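Local coordinates for protein mitochondrial association factor 1 (Toxoplasma gondii, PDB 6BXS) that belongs to a family used by the parasite to manipulate host mitochondria and folds as a macro domain that may bind ADP-ribose, at residues A[188-193]-A[238-243]; A[180-185]-A[231-236]; A[149-154]-A[198-203]; A[51-56]-A[222-227]. All blocks are in the same frame, centred on the assembly; numbering follows the deposited sequence.

Overall arrangement
Contacts 1 and 2 join the same two helices, 179-202 and 230-248, at successive places whose centres lie about 10 Å apart. Contact 1 is closer packed, its segment axes approaching to 8.5 Å against 10.3 Å in contact 2. Contact 3 uses the far end of helix 179-202, pressing a tyrosine onto the sheet strand 147-152. These three are mainly buried and apolar, although sulfate ions sit on the outer side of contact 3. Contact 4 is only partly buried and pairs two loops through aromatic rings and a backbone carbonyl. It touches contact 2 through Ile233 CD1 and Arg225 CG, 3.7 Å apart, and lies across the chain centre from contact 3.

Contact 1. Residues A[188-193]-A[238-243]; sequences ATMLGI and AVAVEA
The carbonyl oxygen of Ala240 is approached by two methylene carbons of Met190, with CG at 3.5 Å from Ala240 O and CB slightly farther away. No hydrogen bond crosses here, so the evidence for the join is van der Waals contact. Met190 CB also meets Ala240 CB at 3.7 Å, where Met190 CA and Ala240 CA are 5.8 Å apart, the nearest CA pair of the two segments. With CG anti to the backbone N (chi1 -167°) and further bends at chi2 and chi3, the Met190 chain turns along the other helix until CE reaches Val241 CG2 at 3.8 Å. Both segments belong to long macro-domain helices, 179-202 and 230-248, each connecting two parallel strands of the central sheet. The axes of segments 188-193 and 238-243 approach to 8.5 Å at 45°, a separation consistent with the small side chain of Ala240 at the crossing. Toward the partly exposed side, Leu191 CD2 makes a looser approach to Ala243 O at 4.4 Å, and its side chain goes on to touch Arg247 and Phe248. On the sheet side of helix 179-202, Thr189 packs against Thr170 of strand 166-170 while its hydroxyl bonds to Ala185 O.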
# COMPACT_ATOMS: atom_id res chain seq x y z
N ALA A 188 1.62 -12.65 2.31
CA ALA A 188 2.92 -12.26 1.78
C ALA A 188 2.93 -10.78 1.41
O ALA A 188 3.92 -10.07 1.62
CB ALA A 188 3.27 -13.10 0.56
N THR A 189 1.81 -10.31 0.87
CA THR A 189 1.67 -8.91 0.47
C THR A 189 1.67 -7.99 1.69
O THR A 189 2.34 -6.96 1.70
CB THR A 189 0.37 -8.69 -0.34
OG1 THR A 189 0.39 -9.52 -1.51
CG2 THR A 189 0.24 -7.23 -0.76
N MET A 190 0.91 -8.36 2.72
CA MET A 190 0.84 -7.55 3.93
C MET A 190 2.19 -7.53 4.65
O MET A 190 2.58 -6.51 5.21
CB MET A 190 -0.24 -8.07 4.87
CG MET A 190 -0.60 -7.10 6.00
SD MET A 190 -1.20 -5.51 5.41
CE MET A 190 -2.72 -5.99 4.60
N LEU A 191 2.90 -8.66 4.62
CA LEU A 191 4.25 -8.72 5.16
C LEU A 191 5.18 -7.77 4.40
O LEU A 191 6.08 -7.17 4.99
CB LEU A 191 4.80 -10.14 5.10
CG LEU A 191 4.31 -11.16 6.13
CD1 LEU A 191 4.97 -12.51 5.88
CD2 LEU A 191 4.61 -10.69 7.55
N GLY A 192 4.95 -7.64 3.10
CA GLY A 192 5.74 -6.74 2.28
C GLY A 192 5.55 -5.29 2.67
O GLY A 192 6.51 -4.53 2.76
N ILE A 193 4.30 -4.92 2.92
CA ILE A 193 3.96 -3.55 3.32
C ILE A 193 4.57 -3.20 4.68
O ILE A 193 5.27 -2.20 4.81
CB ILE A 193 2.43 -3.37 3.39
CG1 ILE A 193 1.81 -3.56 2.00
CG2 ILE A 193 2.08 -1.98 3.92
CD1 ILE A 193 0.34 -3.91 2.03
N ALA A 238 -7.70 -9.43 7.20
CA ALA A 238 -7.63 -9.45 8.66
C ALA A 238 -6.54 -10.39 9.14
O ALA A 238 -5.71 -10.02 9.97
CB ALA A 238 -8.98 -9.85 9.24
N VAL A 239 -6.54 -11.61 8.62
CA VAL A 239 -5.54 -12.61 9.00
C VAL A 239 -4.14 -12.19 8.57
O VAL A 239 -3.16 -12.44 9.28
CB VAL A 239 -5.89 -13.99 8.40
CG1 VAL A 239 -4.75 -14.98 8.60
CG2 VAL A 239 -7.16 -14.53 9.03
N ALA A 240 -4.03 -11.55 7.41
CA ALA A 240 -2.74 -11.07 6.92
C ALA A 240 -2.20 -9.96 7.82
O ALA A 240 -1.00 -9.89 8.09
CB ALA A 240 -2.86 -10.57 5.49
N VAL A 241 -3.09 -9.09 8.29
CA VAL A 241 -2.71 -8.02 9.19
C VAL A 241 -2.23 -8.58 10.53
O VAL A 241 -1.23 -8.11 11.08
CB VAL A 241 -3.88 -7.04 9.42
CG1 VAL A 241 -3.61 -6.12 10.61
CG2 VAL A 241 -4.13 -6.21 8.16
N GLU A 242 -2.95 -9.57 11.06
CA GLU A 242 -2.57 -10.20 12.32
C GLU A 242 -1.16 -10.79 12.26
O GLU A 242 -0.37 -10.61 13.18
CB GLU A 242 -3.56 -11.31 12.69
CG GLU A 242 -4.94 -10.81 13.11
CD GLU A 242 -5.91 -11.95 13.40
OE1 GLU A 242 -5.84 -12.52 14.51
OE2 GLU A 242 -6.73 -12.27 12.52
N ALA A 243 -0.86 -11.47 11.16
CA ALA A 243 0.43 -12.12 10.99
C ALA A 243 1.55 -11.10 10.87
O ALA A 243 2.64 -11.29 11.41
CB ALA A 243 0.41 -13.03 9.77

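Contact 2. Residues A[180-185]-A[231-236]; sequences SAYNMA and HSIGRA
Tyr182 reaches across to Ile233 with its phenolic end, and this is the tightly packed part of the contact. Its OH lies 3.4 Å from Ile233 CG1 and 3.6 Å from Ile233 CD1, with the two side chains running at about a right angle. The ring gets there because CG stands anti to the backbone N (chi1 -174°), which carries it from helix 179-202 toward helix 230-248. The methyl group of Ala236 then fills in beside the ring: Ala236 CB sits at the ring edge, near its plane, 3.9 Å from Tyr182 CE2. Arg228 adds a cation-pi interaction with the same ring, and Ile233 also packs on Tyr186, one turn further along helix 179-202. These are neighbouring helices of the macro-domain fold, and here, near their N-terminal ends, the axes of segments 180-185 and 231-236 approach to 10.3 Å at 41°, a spacing bridged by the length of the tyrosine. The other side, partly open to solvent, is looser in the extent of its contact. Asn183 meets the other segment through OD1 alone and buries less than half the area that Tyr182 does. Asn183 OD1 lies 3.6 Å from Ala236 CB, a van der Waals contact of a polar atom with a methyl. On the outer surface of helix 230-248, the guanidinium of Arg235 leads away from helix 179-202, and its NH2 is hydrogen-bonded to Ser271 OG on helix 263-276.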
# COMPACT_ATOMS: atom_id res chain seq x y z
N SER A 180 -6.37 -21.21 -1.08
CA SER A 180 -5.07 -21.54 -0.52
C SER A 180 -3.98 -20.61 -1.06
O SER A 180 -3.18 -20.07 -0.29
CB SER A 180 -4.72 -23.00 -0.83
OG SER A 180 -3.58 -23.41 -0.09
N ALA A 181 -3.95 -20.43 -2.38
CA ALA A 181 -2.95 -19.57 -3.00
C ALA A 181 -3.24 -18.10 -2.71
O ALA A 181 -2.32 -17.31 -2.49
CB ALA A 181 -2.91 -19.81 -4.51
N TYR A 182 -4.52 -17.75 -2.71
CA TYR A 182 -4.95 -16.38 -2.47
C TYR A 182 -4.55 -15.90 -1.08
O TYR A 182 -3.92 -14.85 -0.93
CB TYR A 182 -6.46 -16.26 -2.65
CG TYR A 182 -6.98 -14.84 -2.58
CD1 TYR A 182 -6.96 -14.02 -3.69
CD2 TYR A 182 -7.48 -14.32 -1.39
CE1 TYR A 182 -7.43 -12.72 -3.63
CE2 TYR A 182 -7.95 -13.03 -1.32
CZ TYR A 182 -7.93 -12.23 -2.45
OH TYR A 182 -8.39 -10.94 -2.39
N ASN A 183 -4.93 -16.67 -0.06
CA ASN A 183 -4.62 -16.33 1.32
C ASN A 183 -3.12 -16.22 1.55
O ASN A 183 -2.64 -15.30 2.22
CB ASN A 183 -5.21 -17.36 2.28
CG ASN A 183 -6.72 -17.30 2.35
OD1 ASN A 183 -7.33 -16.26 2.12
ND2 ASN A 183 -7.34 -18.43 2.67
N MET A 184 -2.37 -17.16 0.98
CA MET A 184 -0.92 -17.18 1.11
C MET A 184 -0.29 -15.94 0.46
O MET A 184 0.63 -15.34 1.02
CB MET A 184 -0.37 -18.45 0.46
CG MET A 184 0.98 -18.89 0.98
SD MET A 184 1.37 -20.59 0.51
CE MET A 184 0.17 -21.53 1.45
N ALA A 185 -0.79 -15.56 -0.71
CA ALA A 185 -0.28 -14.38 -1.42
C ALA A 185 -0.65 -13.10 -0.68
O ALA A 185 0.12 -12.14 -0.64
CB ALA A 185 -0.82 -14.35 -2.85
N HIS A 231 -16.41 -10.95 1.44
CA HIS A 231 -16.23 -11.49 2.78
C HIS A 231 -14.91 -12.24 2.89
O HIS A 231 -14.16 -12.06 3.85
CB HIS A 231 -17.38 -12.42 3.16
CG HIS A 231 -17.15 -13.16 4.44
ND1 HIS A 231 -16.56 -14.41 4.48
CD2 HIS A 231 -17.41 -12.83 5.73
CE1 HIS A 231 -16.48 -14.82 5.73
NE2 HIS A 231 -16.99 -13.88 6.51
N SER A 232 -14.62 -13.08 1.90
CA SER A 232 -13.39 -13.86 1.89
C SER A 232 -12.16 -12.96 1.83
O SER A 232 -11.07 -13.35 2.26
CB SER A 232 -13.38 -14.83 0.71
OG SER A 232 -13.34 -14.13 -0.52
N ILE A 233 -12.33 -11.75 1.29
CA ILE A 233 -11.24 -10.80 1.16
C ILE A 233 -11.01 -10.05 2.47
O ILE A 233 -9.87 -9.75 2.83
CB ILE A 233 -11.51 -9.80 0.01
CG1 ILE A 233 -11.56 -10.56 -1.32
CG2 ILE A 233 -10.43 -8.71 -0.01
CD1 ILE A 233 -11.74 -9.69 -2.54
N GLY A 234 -12.09 -9.76 3.18
CA GLY A 234 -11.99 -9.14 4.49
C GLY A 234 -11.26 -10.05 5.46
O GLY A 234 -10.43 -9.59 6.25
N ARG A 235 -11.57 -11.34 5.41
CA ARG A 235 -10.93 -12.33 6.26
C ARG A 235 -9.46 -12.51 5.89
O ARG A 235 -8.60 -12.64 6.77
CB ARG A 235 -11.66 -13.67 6.17
CG ARG A 235 -13.11 -13.63 6.66
CD ARG A 235 -13.20 -13.26 8.13
NE ARG A 235 -12.36 -14.13 8.96
CZ ARG A 235 -11.39 -13.71 9.77
NH1 ARG A 235 -10.69 -14.60 10.46
NH2 ARG A 235 -11.11 -12.42 9.91
N ALA A 236 -9.17 -12.53 4.60
CA ALA A 236 -7.80 -12.66 4.11
C ALA A 236 -6.96 -11.48 4.59
O ALA A 236 -5.82 -11.65 5.02
CB ALA A 236 -7.78 -12.76 2.60

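Contact 3. Residues A[149-154]-A[198-203]; sequences LHILKP and SEYNKT. With SO4 (sulfate ion), chain D; SO4 (sulfate ion), chain G.
The Tyr200 ring has Leu149 over one face and Ile151 at its edge. Leu149 CD2 stands 4.1 Å from the Tyr200 ring centroid and only 14° off the ring normal, a CH-pi contact, while the other branch, CD1, meets Tyr200 CG at 3.9 Å. Ile151 CD1 comes in near the ring plane and lies 3.5 Å from Tyr200 OH. Tyr200 holds CG anti to its backbone N, beside the carbonyl carbon, and this directs the ring to the strand. Phe124 of the adjoining strand 120-126 meets the same ring edge-to-face, and the hydroxyl is hydrogen-bonded to Lys209 O. Leu149 and Ile151 are alternate residues of strand 147-152, so both side chains leave the same face of the macro-domain sheet and receive the C-terminal end of helix 179-202.

The backbone of Tyr200 is fixed as well. Thr203 OG1 donates to Tyr200 O at 2.6 Å, in the carbonyl plane with a C=O...donor angle of 146°, and Thr203 N donates to that oxygen at 3.1 Å. Away from the strand the helix end is polar. Asn201 ND2 bonds to O2 of the chain D sulfate at 3.1 Å, nearly straight at 166°. Lys202 NZ reaches O2 of the chain G sulfate at 3.0 Å and also forms a salt bridge with Glu199 OE2 at 3.6 Å. The sulfates probably come from the crystallisation liquor. The chemistry thus implies a helix end with two characters: an aromatic anchor buried against the sheet, and an outer side able to hold anions.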
# COMPACT_ATOMS: atom_id res chain seq x y z
N LEU A 149 8.33 1.51 -1.93
CA LEU A 149 8.19 2.70 -1.11
C LEU A 149 8.95 3.84 -1.77
O LEU A 149 10.13 3.70 -2.10
CB LEU A 149 8.72 2.45 0.31
CG LEU A 149 8.39 3.48 1.39
CD1 LEU A 149 8.47 2.84 2.77
CD2 LEU A 149 9.32 4.68 1.32
N HIS A 150 8.27 4.97 -1.98
CA HIS A 150 8.87 6.11 -2.67
C HIS A 150 8.83 7.38 -1.82
O HIS A 150 7.79 7.73 -1.27
CB HIS A 150 8.14 6.39 -3.99
CG HIS A 150 8.08 5.21 -4.91
ND1 HIS A 150 9.14 4.82 -5.69
CD2 HIS A 150 7.07 4.35 -5.20
CE1 HIS A 150 8.80 3.76 -6.41
NE2 HIS A 150 7.55 3.46 -6.13
N ILE A 151 9.97 8.05 -1.73
CA ILE A 151 10.01 9.41 -1.23
C ILE A 151 9.79 10.35 -2.41
O ILE A 151 10.61 10.40 -3.33
CB ILE A 151 11.35 9.75 -0.54
CG1 ILE A 151 11.64 8.73 0.57
CG2 ILE A 151 11.31 11.17 0.02
CD1 ILE A 151 12.96 8.95 1.28
N LEU A 152 8.68 11.08 -2.39
CA LEU A 152 8.33 11.97 -3.48
C LEU A 152 9.10 13.28 -3.40
O LEU A 152 9.43 13.75 -2.32
CB LEU A 152 6.82 12.26 -3.47
CG LEU A 152 5.90 11.05 -3.65
CD1 LEU A 152 4.45 11.46 -3.43
CD2 LEU A 152 6.08 10.42 -5.02
N LYS A 153 9.39 13.87 -4.56
CA LYS A 153 10.02 15.18 -4.60
C LYS A 153 9.02 16.22 -4.11
O LYS A 153 7.81 16.00 -4.19
CB LYS A 153 10.51 15.52 -6.01
CG LYS A 153 11.49 14.52 -6.60
CD LYS A 153 12.23 15.11 -7.79
CE LYS A 153 13.63 15.57 -7.41
NZ LYS A 153 14.59 14.44 -7.35
N PRO A 154 9.52 17.35 -3.58
CA PRO A 154 8.62 18.38 -3.04
C PRO A 154 7.60 18.90 -4.05
O PRO A 154 6.52 19.33 -3.67
CB PRO A 154 9.58 19.50 -2.62
CG PRO A 154 10.89 18.83 -2.42
CD PRO A 154 10.93 17.73 -3.43
N SER A 198 8.99 -1.19 8.22
CA SER A 198 9.90 -1.55 9.31
C SER A 198 11.35 -1.39 8.90
O SER A 198 12.14 -0.77 9.61
CB SER A 198 9.65 -3.00 9.74
OG SER A 198 10.68 -3.44 10.62
N GLU A 199 11.70 -1.94 7.74
CA GLU A 199 13.07 -1.89 7.25
C GLU A 199 13.46 -0.46 6.88
O GLU A 199 14.58 -0.02 7.14
CB GLU A 199 13.23 -2.82 6.05
CG GLU A 199 14.59 -3.49 5.95
CD GLU A 199 14.89 -4.38 7.14
OE1 GLU A 199 13.96 -5.06 7.63
OE2 GLU A 199 16.05 -4.39 7.59
N TYR A 200 12.53 0.28 6.28
CA TYR A 200 12.79 1.65 5.85
C TYR A 200 13.02 2.58 7.04
O TYR A 200 13.90 3.44 7.00
CB TYR A 200 11.64 2.18 4.99
CG TYR A 200 11.65 3.68 4.81
CD1 TYR A 200 12.44 4.27 3.83
CD2 TYR A 200 10.87 4.50 5.61
CE1 TYR A 200 12.45 5.65 3.66
CE2 TYR A 200 10.88 5.87 5.45
CZ TYR A 200 11.67 6.44 4.47
OH TYR A 200 11.67 7.81 4.30
N ASN A 201 12.24 2.41 8.10
CA ASN A 201 12.37 3.27 9.27
C ASN A 201 13.68 3.04 10.02
O ASN A 201 14.09 3.88 10.82
CB ASN A 201 11.19 3.06 10.23
CG ASN A 201 9.94 3.81 9.80
OD1 ASN A 201 10.00 4.72 8.98
ND2 ASN A 201 8.80 3.43 10.37
N LYS A 202 14.35 1.93 9.74
CA LYS A 202 15.64 1.64 10.36
C LYS A 202 16.79 2.35 9.66
O LYS A 202 17.87 2.51 10.23
CB LYS A 202 15.92 0.13 10.36
CG LYS A 202 15.09 -0.66 11.36
CD LYS A 202 15.70 -2.04 11.58
CE LYS A 202 14.71 -3.16 11.30
NZ LYS A 202 15.41 -4.46 11.10
N THR A 203 16.57 2.78 8.41
CA THR A 203 17.61 3.43 7.63
C THR A 203 17.80 4.88 8.07
O THR A 203 17.00 5.39 8.84
CB THR A 203 17.27 3.39 6.12
OG1 THR A 203 16.13 4.21 5.86
CG2 THR A 203 16.99 1.97 5.67
S SO4 D . 8.06 0.50 12.88
O1 SO4 D . 7.98 -0.71 12.07
O2 SO4 D . 9.27 1.24 12.52
O3 SO4 D . 6.89 1.33 12.64
O4 SO4 D . 8.12 0.13 14.29
S SO4 G . 13.36 -8.06 12.08
O1 SO4 G . 13.02 -8.66 10.79
O2 SO4 G . 14.56 -7.23 11.93
O3 SO4 G . 12.25 -7.23 12.54
O4 SO4 G . 13.62 -9.11 13.06

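Contact 4. Residues A[51-56]-A[222-227]; sequences GTYGLF and GHFRGR
Two loops that follow parallel strands of the central sheet meet here, the one after strand 45-50 and the one after strand 213-216, and the meeting is carried by Phe224 and Tyr53. The rings form an offset edge-to-face pair: the edge of Phe224 is turned toward the face of Tyr53, with centroids 5.6 Å apart and planes at 79°. Phe224 CD1 lies 3.8 Å from Tyr53 CZ and 3.6 Å from Tyr53 OH. That hydroxyl is held by a hydrogen bond to Ala172 O, which probably helps to fix the ring's position. Loops at this end of the strands form the ADP-ribose cleft in macro domains, so the pair probably borders the corresponding region of this protein. Phe224 lies in a short 3-10 segment and has CG anti to its own carbonyl carbon (chi1 -56°); its far end extends to the start of the other loop, where CZ lies 3.2 Å from Gly51 O. The Gly51 carbonyl approaches the ring obliquely. The 51-56 loop is shaped by a type I beta turn from Thr52 to Leu55, closed by Leu55 N bonding to Thr52 O at 3.0 Å. Gly51 is tied by backbone bonding to Thr170, and Phe224 likewise to Gly175.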
# COMPACT_ATOMS: atom_id res chain seq x y z
N GLY A 51 -1.69 -1.37 -6.46
CA GLY A 51 -0.94 -1.37 -7.71
C GLY A 51 -1.42 -2.37 -8.74
O GLY A 51 -2.23 -3.26 -8.45
N THR A 52 -0.91 -2.21 -9.95
CA THR A 52 -1.24 -3.10 -11.06
C THR A 52 -0.13 -4.13 -11.25
O THR A 52 1.00 -3.93 -10.81
CB THR A 52 -1.41 -2.31 -12.37
OG1 THR A 52 -0.19 -1.62 -12.67
CG2 THR A 52 -2.55 -1.30 -12.25
N TYR A 53 -0.46 -5.23 -11.91
CA TYR A 53 0.50 -6.30 -12.16
C TYR A 53 1.62 -5.84 -13.10
O TYR A 53 2.70 -6.43 -13.13
CB TYR A 53 -0.22 -7.52 -12.74
CG TYR A 53 -1.33 -8.01 -11.84
CD1 TYR A 53 -1.05 -8.50 -10.57
CD2 TYR A 53 -2.66 -7.99 -12.25
CE1 TYR A 53 -2.05 -8.94 -9.73
CE2 TYR A 53 -3.67 -8.43 -11.41
CZ TYR A 53 -3.36 -8.91 -10.15
OH TYR A 53 -4.36 -9.35 -9.32
N GLY A 54 1.36 -4.77 -13.85
CA GLY A 54 2.36 -4.19 -14.73
C GLY A 54 3.22 -3.13 -14.05
O GLY A 54 4.16 -2.61 -14.65
N LEU A 55 2.88 -2.81 -12.80
CA LEU A 55 3.71 -1.95 -11.94
C LEU A 55 3.77 -0.48 -12.36
O LEU A 55 4.74 0.20 -12.06
CB LEU A 55 5.14 -2.50 -11.86
CG LEU A 55 5.32 -3.98 -11.52
CD1 LEU A 55 6.80 -4.31 -11.43
CD2 LEU A 55 4.60 -4.34 -10.23
N PHE A 56 2.73 0.02 -13.04
CA PHE A 56 2.69 1.43 -13.42
C PHE A 56 1.78 2.23 -12.48
O PHE A 56 0.83 1.69 -11.92
CB PHE A 56 2.20 1.60 -14.86
CG PHE A 56 0.73 1.34 -15.02
CD1 PHE A 56 -0.19 2.36 -14.85
CD2 PHE A 56 0.28 0.08 -15.35
CE1 PHE A 56 -1.54 2.12 -15.00
CE2 PHE A 56 -1.08 -0.16 -15.49
CZ PHE A 56 -1.98 0.86 -15.32
N GLY A 222 -12.26 -4.18 -5.86
CA GLY A 222 -12.46 -3.49 -7.12
C GLY A 222 -12.23 -4.37 -8.34
O GLY A 222 -12.87 -5.40 -8.50
N HIS A 223 -11.31 -3.95 -9.20
CA HIS A 223 -11.05 -4.66 -10.45
C HIS A 223 -10.31 -5.98 -10.23
O HIS A 223 -10.38 -6.88 -11.06
CB HIS A 223 -10.23 -3.77 -11.40
CG HIS A 223 -10.79 -2.39 -11.57
ND1 HIS A 223 -10.60 -1.39 -10.64
CD2 HIS A 223 -11.54 -1.85 -12.56
CE1 HIS A 223 -11.21 -0.29 -11.05
NE2 HIS A 223 -11.79 -0.54 -12.21
N PHE A 224 -9.62 -6.09 -9.09
CA PHE A 224 -8.80 -7.27 -8.81
C PHE A 224 -9.62 -8.39 -8.18
O PHE A 224 -9.07 -9.45 -7.86
CB PHE A 224 -7.64 -6.88 -7.88
CG PHE A 224 -6.78 -5.77 -8.42
CD1 PHE A 224 -5.69 -6.05 -9.23
CD2 PHE A 224 -7.07 -4.45 -8.14
CE1 PHE A 224 -4.90 -5.04 -9.73
CE2 PHE A 224 -6.28 -3.43 -8.64
CZ PHE A 224 -5.19 -3.72 -9.44
N ARG A 225 -10.92 -8.17 -8.03
CA ARG A 225 -11.79 -9.12 -7.34
C ARG A 225 -12.12 -10.36 -8.15
O ARG A 225 -12.13 -11.47 -7.63
CB ARG A 225 -13.11 -8.44 -6.95
CG ARG A 225 -13.23 -8.11 -5.49
CD ARG A 225 -14.59 -7.51 -5.19
NE ARG A 225 -15.66 -8.47 -5.42
CZ ARG A 225 -16.94 -8.14 -5.58
NH1 ARG A 225 -17.32 -6.87 -5.54
NH2 ARG A 225 -17.84 -9.09 -5.78
N GLY A 226 -12.41 -10.17 -9.44
CA GLY A 226 -12.90 -11.27 -10.25
C GLY A 226 -14.23 -11.77 -9.72
O GLY A 226 -15.17 -10.99 -9.54
N ARG A 227 -14.31 -13.07 -9.46
CA ARG A 227 -15.54 -13.69 -8.95
C ARG A 227 -15.57 -13.80 -7.43
O ARG A 227 -16.58 -14.21 -6.85
CB ARG A 227 -15.70 -15.09 -9.56
CG ARG A 227 -16.34 -15.11 -10.93
CD ARG A 227 -16.69 -16.53 -11.38
NE ARG A 227 -15.53 -17.27 -11.85
CZ ARG A 227 -14.71 -17.99 -11.08
NH1 ARG A 227 -13.69 -18.63 -11.63
NH2 ARG A 227 -14.92 -18.08 -9.77